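3',5'-cyclic-nucleotide phosphodiesterase 1 (Saccharomyces cerevisiae S288C, PDB 4OJX) is a class-II cyclic-nucleotide phosphodiesterase of the metallo-hydrolase/oxidoreductase clan, with two zinc ions and guanosine-5'-monophosphate bound in its pocket. Local coordinates at residues 225-230 / 243-248; 279-284 / 292-297. All blocks are in the same frame, centred on the assembly; numbering follows the deposited sequence.

Contact 1 of 2, residues 225-230 / 243-248. With ZN (zinc ion), chain D; ZN (zinc ion), chain E; 5GP (guanosine-5'-monophosphate), chain C.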
ATOM      1  N   SER A 225     -18.182  -6.511   8.758  1.00 10.48           N
ATOM      2  CA  SER A 225     -16.819  -6.776   9.130  1.00 10.20           C
ATOM      3  C   SER A 225     -16.814  -7.993  10.058  1.00 10.13           C
ATOM      4  O   SER A 225     -17.834  -8.689  10.188  1.00 11.32           O
ATOM      5  CB  SER A 225     -16.236  -5.509   9.742  1.00 11.09           C
ATOM      6  OG  SER A 225     -14.871  -5.640  10.076  1.00 11.17           O
ATOM      7  N   THR A 226     -15.665  -8.267  10.670  1.00  9.70           N
ATOM      8  CA  THR A 226     -15.489  -9.478  11.467  1.00 10.03           C
ATOM      9  C   THR A 226     -14.648  -9.179  12.685  1.00 10.38           C
ATOM     10  O   THR A 226     -13.691  -8.410  12.600  1.00 10.47           O
ATOM     11  CB  THR A 226     -14.736 -10.557  10.651  1.00 10.84           C
ATOM     12  OG1 THR A 226     -15.267 -10.627   9.327  1.00 11.27           O
ATOM     13  CG2 THR A 226     -14.825 -11.949  11.297  1.00 11.47           C
ATOM     14  N   PHE A 227     -15.012  -9.798  13.804  1.00  9.93           N
ATOM     15  CA  PHE A 227     -14.139  -9.913  14.971  1.00 10.28           C
ATOM     16  C   PHE A 227     -13.664 -11.360  15.034  1.00 10.09           C
ATOM     17  O   PHE A 227     -14.460 -12.295  14.855  1.00 11.37           O
ATOM     18  CB  PHE A 227     -14.915  -9.645  16.261  1.00 11.32           C
ATOM     19  CG  PHE A 227     -15.208  -8.193  16.559  1.00 10.78           C
ATOM     20  CD1 PHE A 227     -14.947  -7.149  15.661  1.00 11.07           C
ATOM     21  CD2 PHE A 227     -15.794  -7.881  17.781  1.00 11.96           C
ATOM     22  CE1 PHE A 227     -15.238  -5.837  16.013  1.00 11.10           C
ATOM     23  CE2 PHE A 227     -16.090  -6.578  18.128  1.00 12.46           C
ATOM     24  CZ  PHE A 227     -15.814  -5.553  17.244  1.00 12.22           C
ATOM     25  N   TYR A 228     -12.381 -11.552  15.316  1.00 10.02           N
ATOM     26  CA  TYR A 228     -11.829 -12.889  15.499  1.00 10.63           C
ATOM     27  C   TYR A 228     -11.402 -13.125  16.929  1.00 10.87           C
ATOM     28  O   TYR A 228     -10.651 -12.333  17.494  1.00 11.74           O
ATOM     29  CB  TYR A 228     -10.616 -13.077  14.598  1.00 10.75           C
ATOM     30  CG  TYR A 228     -10.923 -13.232  13.127  1.00 10.32           C
ATOM     31  CD1 TYR A 228     -11.417 -14.429  12.624  1.00 10.42           C
ATOM     32  CD2 TYR A 228     -10.694 -12.186  12.237  1.00 10.36           C
ATOM     33  CE1 TYR A 228     -11.682 -14.587  11.278  1.00 10.69           C
ATOM     34  CE2 TYR A 228     -10.956 -12.326  10.889  1.00 10.52           C
ATOM     35  CZ  TYR A 228     -11.452 -13.535  10.413  1.00 10.48           C
ATOM     36  OH  TYR A 228     -11.724 -13.731   9.078  1.00 11.15           O
ATOM     37  N   ILE A 229     -11.867 -14.225  17.520  1.00 10.99           N
ATOM     38  CA  ILE A 229     -11.308 -14.710  18.777  1.00 11.70           C
ATOM     39  C   ILE A 229     -10.306 -15.813  18.456  1.00 10.81           C
ATOM     40  O   ILE A 229     -10.627 -16.753  17.717  1.00 11.79           O
ATOM     41  CB  ILE A 229     -12.389 -15.279  19.721  1.00 11.94           C
ATOM     42  CG1 ILE A 229     -13.533 -14.274  19.913  1.00 12.61           C
ATOM     43  CG2 ILE A 229     -11.759 -15.699  21.049  1.00 13.26           C
ATOM     44  CD1 ILE A 229     -14.681 -14.793  20.764  1.00 13.60           C
ATOM     45  N   PHE A 230      -9.098 -15.685  19.001  1.00 10.85           N
ATOM     46  CA  PHE A 230      -8.107 -16.760  18.966  1.00 11.28           C
ATOM     47  C   PHE A 230      -7.922 -17.289  20.381  1.00 11.55           C
ATOM     48  O   PHE A 230      -7.621 -16.529  21.296  1.00 12.32           O
ATOM     49  CB  PHE A 230      -6.776 -16.281  18.382  1.00 11.52           C
ATOM     50  CG  PHE A 230      -6.868 -15.874  16.943  1.00 11.71           C
ATOM     51  CD1 PHE A 230      -7.201 -14.565  16.592  1.00 12.05           C
ATOM     52  CD2 PHE A 230      -6.686 -16.806  15.932  1.00 12.43           C
ATOM     53  CE1 PHE A 230      -7.307 -14.197  15.252  1.00 11.98           C
ATOM     54  CE2 PHE A 230      -6.786 -16.439  14.596  1.00 12.68           C
ATOM     55  CZ  PHE A 230      -7.105 -15.135  14.254  1.00 12.83           C
ATOM     56  N   GLY A 243     -11.866  -6.374  13.173  1.00 10.53           N
ATOM     57  CA  GLY A 243     -11.971  -5.539  11.990  1.00 10.73           C
ATOM     58  C   GLY A 243     -12.686  -4.240  12.311  1.00  9.97           C
ATOM     59  O   GLY A 243     -13.236  -4.079  13.408  1.00 10.83           O
ATOM     60  N   ASP A 244     -12.695  -3.326  11.338  1.00 10.44           N
ATOM     61  CA  ASP A 244     -13.344  -2.012  11.460  1.00 10.38           C
ATOM     62  C   ASP A 244     -14.796  -2.249  11.906  1.00 10.42           C
ATOM     63  O   ASP A 244     -15.431  -3.232  11.491  1.00 10.74           O
ATOM     64  CB  ASP A 244     -13.372  -1.230  10.113  1.00 11.32           C
ATOM     65  CG  ASP A 244     -11.975  -0.974   9.465  1.00 10.98           C
ATOM     66  OD1 ASP A 244     -10.996  -1.391  10.176  1.00 10.59           O
ATOM     67  OD2 ASP A 244     -11.910  -0.411   8.245  1.00 13.14           O
ATOM     68  N   VAL A 245     -15.330  -1.349  12.719  1.00 10.70           N
ATOM     69  CA  VAL A 245     -16.635  -1.590  13.329  1.00 10.67           C
ATOM     70  C   VAL A 245     -17.273  -0.286  13.776  1.00 11.25           C
ATOM     71  O   VAL A 245     -16.583   0.676  14.133  1.00 11.44           O
ATOM     72  CB  VAL A 245     -16.505  -2.589  14.514  1.00 11.05           C
ATOM     73  CG1 VAL A 245     -15.635  -2.012  15.632  1.00 12.34           C
ATOM     74  CG2 VAL A 245     -17.873  -3.010  15.053  1.00 12.44           C
ATOM     75  N   GLU A 246     -18.605  -0.271  13.751  1.00 12.11           N
ATOM     76  CA  GLU A 246     -19.393   0.812  14.348  1.00 12.79           C
ATOM     77  C   GLU A 246     -20.410   0.202  15.305  1.00 13.75           C
ATOM     78  O   GLU A 246     -20.708  -0.987  15.232  1.00 13.73           O
ATOM     79  CB  GLU A 246     -20.120   1.616  13.267  1.00 14.12           C
ATOM     80  CG  GLU A 246     -21.122   0.797  12.472  1.00 15.45           C
ATOM     81  CD  GLU A 246     -22.008   1.617  11.549  1.00 16.84           C
ATOM     82  OE1 GLU A 246     -22.858   0.994  10.882  1.00 18.23           O
ATOM     83  OE2 GLU A 246     -21.849   2.855  11.478  1.00 20.92           O
ATOM     84  N   GLN A 247     -20.946   1.028  16.196  1.00 14.84           N
ATOM     85  CA  GLN A 247     -22.073   0.615  17.024  1.00 16.22           C
ATOM     86  C   GLN A 247     -23.212   0.139  16.110  1.00 15.33           C
ATOM     87  O   GLN A 247     -23.448   0.714  15.046  1.00 15.38           O
ATOM     88  CB  GLN A 247     -22.534   1.796  17.884  1.00 20.86           C
ATOM     89  CG  GLN A 247     -23.736   1.519  18.777  1.00 26.53           C
ATOM     90  CD  GLN A 247     -24.283   2.751  19.485  1.00 33.49           C
ATOM     91  OE1 GLN A 247     -25.156   2.641  20.346  1.00 42.98           O
ATOM     92  NE2 GLN A 247     -23.783   3.924  19.124  1.00 37.73           N
ATOM     93  N   ASP A 248     -23.917  -0.909  16.518  1.00 16.17           N
ATOM     94  CA  ASP A 248     -25.074  -1.354  15.744  1.00 17.15           C
ATOM     95  C   ASP A 248     -26.119  -0.253  15.658  1.00 19.41           C
ATOM     96  O   ASP A 248     -26.377   0.438  16.643  1.00 19.06           O
ATOM     97  CB  ASP A 248     -25.672  -2.609  16.365  1.00 17.62           C
ATOM     98  CG  ASP A 248     -24.675  -3.738  16.426  1.00 15.96           C
ATOM     99  OD1 ASP A 248     -24.045  -4.040  15.395  1.00 17.06           O
ATOM    100  OD2 ASP A 248     -24.515  -4.322  17.507  1.00 16.97           O
TER
HETATM  101 ZN    ZN D 403     -13.103  -0.602   6.365  1.00 14.06          ZN
HETATM  102 ZN    ZN E 404      -9.950   0.030   7.559  1.00 12.28          ZN
HETATM  103  P   5GP C 402     -12.055   2.600   6.321  1.00 17.77           P
HETATM  104  O1P 5GP C 402     -12.382   3.923   6.874  1.00 18.84           O
HETATM  105  O2P 5GP C 402     -13.188   1.610   6.408  1.00 15.92           O
HETATM  106  O3P 5GP C 402     -10.757   2.091   6.886  1.00 20.81           O
HETATM  107  O5' 5GP C 402     -11.838   2.932   4.792  1.00 24.33           O
HETATM  108  C5' 5GP C 402     -12.964   3.512   4.047  1.00 30.06           C
HETATM  109  C4' 5GP C 402     -12.991   5.073   3.955  1.00 32.15           C
HETATM  110  O4' 5GP C 402     -14.156   5.498   3.200  1.00 34.56           O
HETATM  111  C3' 5GP C 402     -13.166   5.726   5.329  1.00 36.78           C
HETATM  112  O3' 5GP C 402     -11.949   6.381   5.693  1.00 36.56           O
HETATM  113  C2' 5GP C 402     -14.290   6.749   5.230  1.00 39.82           C
HETATM  114  O2' 5GP C 402     -13.797   8.068   5.564  1.00 49.13           O
HETATM  115  C1' 5GP C 402     -14.703   6.728   3.770  1.00 40.15           C
HETATM  116  N9  5GP C 402     -16.201   6.762   3.630  1.00 39.15           N
HETATM  117  C8  5GP C 402     -16.987   5.698   3.800  1.00 37.34           C
HETATM  118  N7  5GP C 402     -18.245   6.067   3.594  1.00 36.82           N
HETATM  119  C5  5GP C 402     -18.251   7.364   3.301  1.00 42.16           C
HETATM  120  C6  5GP C 402     -19.261   8.194   3.019  1.00 44.45           C
HETATM  121  O6  5GP C 402     -20.426   7.796   3.001  1.00 47.98           O
HETATM  122  N1  5GP C 402     -19.001   9.539   2.739  1.00 45.89           N
HETATM  123  C2  5GP C 402     -17.674   9.972   2.764  1.00 43.64           C
HETATM  124  N2  5GP C 402     -17.405  11.247   2.505  1.00 43.73           N
HETATM  125  N3  5GP C 402     -16.695   9.094   3.054  1.00 42.25           N
HETATM  126  C4  5GP C 402     -16.981   7.801   3.320  1.00 40.79           C
HETATM  127  O   HOH W   1     -11.173  -0.225   5.980  1.00 14.34           O
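Ser225, Thr226 and Phe227, on strand 222-232, meet Gly243, Asp244 and Val245 where the next strand of the hairpin, 238-242, runs out into a zinc-binding loop, as in the metallo-beta-lactamase fold to which this clan belongs. The packing is tight at this junction. Gly243 N donates to Thr226 O at 2.8 Å, with an N-H...O angle of 148°, carrying the antiparallel pairing just past the strand end. Glycine suits the spot because the direction a CB would take is already filled by Ser225 OG and Thr226 O. Serine is small enough to fit here: with OG anti to its backbone N (chi1 -177°), the hydroxyl reaches Asp244 O at 2.8 Å in a weak hydrogen bond. Phe227 supplies the apolar part. Its ring edge faces Gly243 O, 3.7 Å from CE1, while Val245 crosses it at about a right angle, with CG1 near the ring plane and CB 3.8 Å from CE1. A branched valine fills this place with two methyls, both near CZ. Beyond Val245 the loop parts from the strand, and Gln247 and Asp248 are partly exposed to solvent. Asp244 turns the other way: its CB points away from the strand, toward the metals, whose other protein ligands are His128, His130, Asp132, His133, His213 and His326; O2P and O3P of guanosine-5'-monophosphate each bind one zinc. An aspartate fits because one carboxylate oxygen can serve two cations: Asp244 OD2 lies 2.2 Å from the zinc ion of chain D and 2.1 Å from that of chain E, alongside a bridging water.

Contact 2 of 2, residues 279-284 / 292-297. With 5GP (guanosine-5'-monophosphate), chain C.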
ATOM      1  N   GLU A 279     -10.460  -0.975  16.999  1.00 10.46           N
ATOM      2  CA  GLU A 279     -10.254   0.361  16.481  1.00 10.73           C
ATOM      3  C   GLU A 279     -10.779   1.468  17.386  1.00 11.11           C
ATOM      4  O   GLU A 279     -11.753   1.302  18.128  1.00 11.66           O
ATOM      5  CB  GLU A 279     -10.899   0.525  15.109  1.00 11.23           C
ATOM      6  CG  GLU A 279     -12.425   0.529  15.095  1.00 11.47           C
ATOM      7  CD  GLU A 279     -12.962   1.441  14.017  1.00 11.20           C
ATOM      8  OE1 GLU A 279     -13.391   0.925  12.967  1.00 11.13           O
ATOM      9  OE2 GLU A 279     -12.929   2.677  14.216  1.00 11.79           O
ATOM     10  N   CYS A 280     -10.137   2.622  17.270  1.00 11.61           N
ATOM     11  CA  CYS A 280     -10.803   3.875  17.566  1.00 11.41           C
ATOM     12  C   CYS A 280     -10.316   4.842  16.501  1.00 11.57           C
ATOM     13  O   CYS A 280      -9.321   5.542  16.694  1.00 12.93           O
ATOM     14  CB  CYS A 280     -10.496   4.370  18.977  1.00 12.22           C
ATOM     15  SG  CYS A 280     -11.624   5.685  19.494  1.00 13.33           S
ATOM     16  N   SER A 281     -10.988   4.849  15.352  1.00 11.15           N
ATOM     17  CA  SER A 281     -10.481   5.591  14.196  1.00 10.89           C
ATOM     18  C   SER A 281     -10.389   7.086  14.424  1.00 11.43           C
ATOM     19  O   SER A 281      -9.490   7.733  13.897  1.00 11.83           O
ATOM     20  CB  SER A 281     -11.351   5.352  12.963  1.00 11.53           C
ATOM     21  OG  SER A 281     -11.267   4.020  12.498  1.00 11.53           O
ATOM     22  N   CYS A 282     -11.338   7.624  15.187  1.00 12.63           N
ATOM     23  CA  CYS A 282     -11.525   9.072  15.292  1.00 14.18           C
ATOM     24  C   CYS A 282     -11.576   9.529  16.737  1.00 15.05           C
ATOM     25  O   CYS A 282     -12.011   8.767  17.609  1.00 13.78           O
ATOM     26  CB  CYS A 282     -12.839   9.476  14.643  1.00 16.81           C
ATOM     27  SG  CYS A 282     -12.965   9.020  12.914  1.00 19.15           S
ATOM     28  N   PRO A 283     -11.149  10.781  17.003  1.00 16.53           N
ATOM     29  CA  PRO A 283     -11.280  11.377  18.335  1.00 15.78           C
ATOM     30  C   PRO A 283     -12.712  11.848  18.572  1.00 15.68           C
ATOM     31  O   PRO A 283     -13.559  11.761  17.680  1.00 19.06           O
ATOM     32  CB  PRO A 283     -10.348  12.580  18.249  1.00 17.35           C
ATOM     33  CG  PRO A 283     -10.504  13.020  16.832  1.00 19.59           C
ATOM     34  CD  PRO A 283     -10.545  11.731  16.048  1.00 18.55           C
ATOM     35  N   LEU A 284     -12.974  12.360  19.769  1.00 16.38           N
ATOM     36  CA  LEU A 284     -14.300  12.873  20.099  1.00 19.00           C
ATOM     37  C   LEU A 284     -14.794  14.016  19.219  1.00 21.15           C
ATOM     38  O   LEU A 284     -16.001  14.137  18.988  1.00 25.92           O
ATOM     39  CB  LEU A 284     -14.347  13.304  21.557  1.00 20.23           C
ATOM     40  CG  LEU A 284     -14.388  12.149  22.554  1.00 20.02           C
ATOM     41  CD1 LEU A 284     -14.233  12.707  23.957  1.00 21.97           C
ATOM     42  CD2 LEU A 284     -15.667  11.329  22.417  1.00 21.61           C
ATOM     43  N   TYR A 292     -17.927   7.708   9.828  1.00 26.13           N
ATOM     44  CA  TYR A 292     -18.836   6.712   9.245  1.00 22.17           C
ATOM     45  C   TYR A 292     -18.272   5.281   9.169  1.00 20.88           C
ATOM     46  O   TYR A 292     -17.253   5.028   8.522  1.00 24.36           O
ATOM     47  CB  TYR A 292     -19.326   7.142   7.856  1.00 27.69           C
ATOM     48  CG  TYR A 292     -20.180   8.397   7.821  1.00 33.74           C
ATOM     49  CD1 TYR A 292     -20.040   9.320   6.782  1.00 37.49           C
ATOM     50  CD2 TYR A 292     -21.127   8.664   8.817  1.00 33.86           C
ATOM     51  CE1 TYR A 292     -20.815  10.469   6.734  1.00 40.43           C
ATOM     52  CE2 TYR A 292     -21.906   9.814   8.778  1.00 38.81           C
ATOM     53  CZ  TYR A 292     -21.746  10.710   7.735  1.00 42.45           C
ATOM     54  OH  TYR A 292     -22.517  11.849   7.687  1.00 49.00           O
ATOM     55  N   GLY A 293     -18.963   4.357   9.834  1.00 17.46           N
ATOM     56  CA  GLY A 293     -18.565   2.951   9.900  1.00 15.14           C
ATOM     57  C   GLY A 293     -17.534   2.632  10.975  1.00 11.99           C
ATOM     58  O   GLY A 293     -17.028   1.513  11.030  1.00 13.04           O
ATOM     59  N   HIS A 294     -17.231   3.605  11.838  1.00 12.65           N
ATOM     60  CA  HIS A 294     -16.122   3.492  12.787  1.00 12.09           C
ATOM     61  C   HIS A 294     -16.515   3.879  14.176  1.00 12.00           C
ATOM     62  O   HIS A 294     -17.663   4.284  14.423  1.00 13.72           O
ATOM     63  CB  HIS A 294     -14.956   4.365  12.330  1.00 12.30           C
ATOM     64  CG  HIS A 294     -14.309   3.889  11.068  1.00 11.68           C
ATOM     65  ND1 HIS A 294     -13.700   2.690  10.977  1.00 11.97           N
ATOM     66  CD2 HIS A 294     -14.196   4.485   9.825  1.00 12.54           C
ATOM     67  CE1 HIS A 294     -13.223   2.532   9.738  1.00 12.08           C
ATOM     68  NE2 HIS A 294     -13.529   3.633   9.032  1.00 13.37           N
ATOM     69  N   LEU A 295     -15.549   3.767  15.082  1.00 12.17           N
ATOM     70  CA  LEU A 295     -15.711   4.177  16.468  1.00 12.58           C
ATOM     71  C   LEU A 295     -14.989   5.479  16.767  1.00 13.59           C
ATOM     72  O   LEU A 295     -13.989   5.825  16.132  1.00 14.43           O
ATOM     73  CB  LEU A 295     -15.223   3.086  17.433  1.00 12.74           C
ATOM     74  CG  LEU A 295     -15.886   1.712  17.351  1.00 13.10           C
ATOM     75  CD1 LEU A 295     -15.189   0.735  18.289  1.00 13.73           C
ATOM     76  CD2 LEU A 295     -17.379   1.760  17.656  1.00 14.58           C
ATOM     77  N   SER A 296     -15.534   6.203  17.742  1.00 13.91           N
ATOM     78  CA  SER A 296     -14.843   7.289  18.427  1.00 14.12           C
ATOM     79  C   SER A 296     -14.795   6.893  19.904  1.00 13.56           C
ATOM     80  O   SER A 296     -15.395   5.884  20.275  1.00 14.50           O
ATOM     81  CB  SER A 296     -15.577   8.618  18.229  1.00 16.03           C
ATOM     82  OG  SER A 296     -16.733   8.656  19.041  1.00 21.23           O
ATOM     83  N   PRO A 297     -14.086   7.668  20.752  1.00 13.70           N
ATOM     84  CA  PRO A 297     -13.900   7.198  22.121  1.00 14.14           C
ATOM     85  C   PRO A 297     -15.182   6.924  22.907  1.00 14.58           C
ATOM     86  O   PRO A 297     -15.215   5.957  23.671  1.00 15.35           O
ATOM     87  CB  PRO A 297     -13.068   8.318  22.758  1.00 14.94           C
ATOM     88  CG  PRO A 297     -12.251   8.821  21.609  1.00 14.67           C
ATOM     89  CD  PRO A 297     -13.250   8.854  20.490  1.00 14.31           C
TER
HETATM   90  P   5GP C 402     -12.055   2.600   6.321  1.00 17.77           P
HETATM   91  O1P 5GP C 402     -12.382   3.923   6.874  1.00 18.84           O
HETATM   92  O2P 5GP C 402     -13.188   1.610   6.408  1.00 15.92           O
HETATM   93  O3P 5GP C 402     -10.757   2.091   6.886  1.00 20.81           O
HETATM   94  O5' 5GP C 402     -11.838   2.932   4.792  1.00 24.33           O
HETATM   95  C5' 5GP C 402     -12.964   3.512   4.047  1.00 30.06           C
HETATM   96  C4' 5GP C 402     -12.991   5.073   3.955  1.00 32.15           C
HETATM   97  O4' 5GP C 402     -14.156   5.498   3.200  1.00 34.56           O
HETATM   98  C3' 5GP C 402     -13.166   5.726   5.329  1.00 36.78           C
HETATM   99  O3' 5GP C 402     -11.949   6.381   5.693  1.00 36.56           O
HETATM  100  C2' 5GP C 402     -14.290   6.749   5.230  1.00 39.82           C
HETATM  101  O2' 5GP C 402     -13.797   8.068   5.564  1.00 49.13           O
HETATM  102  C1' 5GP C 402     -14.703   6.728   3.770  1.00 40.15           C
HETATM  103  N9  5GP C 402     -16.201   6.762   3.630  1.00 39.15           N
HETATM  104  C8  5GP C 402     -16.987   5.698   3.800  1.00 37.34           C
HETATM  105  N7  5GP C 402     -18.245   6.067   3.594  1.00 36.82           N
HETATM  106  C5  5GP C 402     -18.251   7.364   3.301  1.00 42.16           C
HETATM  107  C6  5GP C 402     -19.261   8.194   3.019  1.00 44.45           C
HETATM  108  O6  5GP C 402     -20.426   7.796   3.001  1.00 47.98           O
HETATM  109  N1  5GP C 402     -19.001   9.539   2.739  1.00 45.89           N
HETATM  110  C2  5GP C 402     -17.674   9.972   2.764  1.00 43.64           C
HETATM  111  N2  5GP C 402     -17.405  11.247   2.505  1.00 43.73           N
HETATM  112  N3  5GP C 402     -16.695   9.094   3.054  1.00 42.25           N
HETATM  113  C4  5GP C 402     -16.981   7.801   3.320  1.00 40.79           C
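Cys280 and Leu295 come within 5.0 Å, CA to CA, as the loops 279-284 and 293-297 pass with their end-to-end directions 65° apart, joined by a weak hydrogen bond from Cys282 N to Leu295 O. Glu279, long and bent at chi2, organises the polar side. Its OE1 accepts a hydrogen bond from His294 ND1 at 2.7 Å through the syn lone pair, almost exactly in the imidazole plane, although carboxylate and ring are turned 46° apart. Its OE2 is gripped by three donors: Leu295 N (3.0 Å) and Ser281 OG (2.7 Å) approach from opposite faces of the carboxylate, and Ser281 N comes on the anti side. Histidine suits this place because its two ring nitrogens can bond in different directions: ND1 to Glu279, NE2 to O1P of guanosine-5'-monophosphate in a very short hydrogen bond. Ser281 lies over one face of the ring, with CB 4.2 Å from its centroid in a CH-pi contact. Farther along, Pro297 offers a compact apolar ring to Leu284 CD2 and to Cys280, whose SG lies 3.7 Å from Pro297 CD. Pro297, at the start of helix 297-311, also packs on helix 336-350, while Cys280 pairs through its backbone with Thr325 of strand 321-325.

Overall arrangement
From the N terminus, contact 1 comes first, closing the hairpin between strands 222-232 and 238-242. The chain then runs through helix 256-267 and strand 273-279, which lies parallel beside 238-242, before contact 2 closes a short loop around helix 288-291. The two closures follow in series, neither nested nor crossed, with centres about 13 Å apart. They meet directly: Val245 N lies 3.0 Å from Glu279 OE1, a probable hydrogen bond, so the same carboxylate serves both loops. Contact 1 joins strand 222-232 to the loop after 238-242; contact 2 joins the end of strand 273-279 to the start of helix 297-311. Both reach the phosphate of guanosine-5'-monophosphate, one through zinc, the other through histidine.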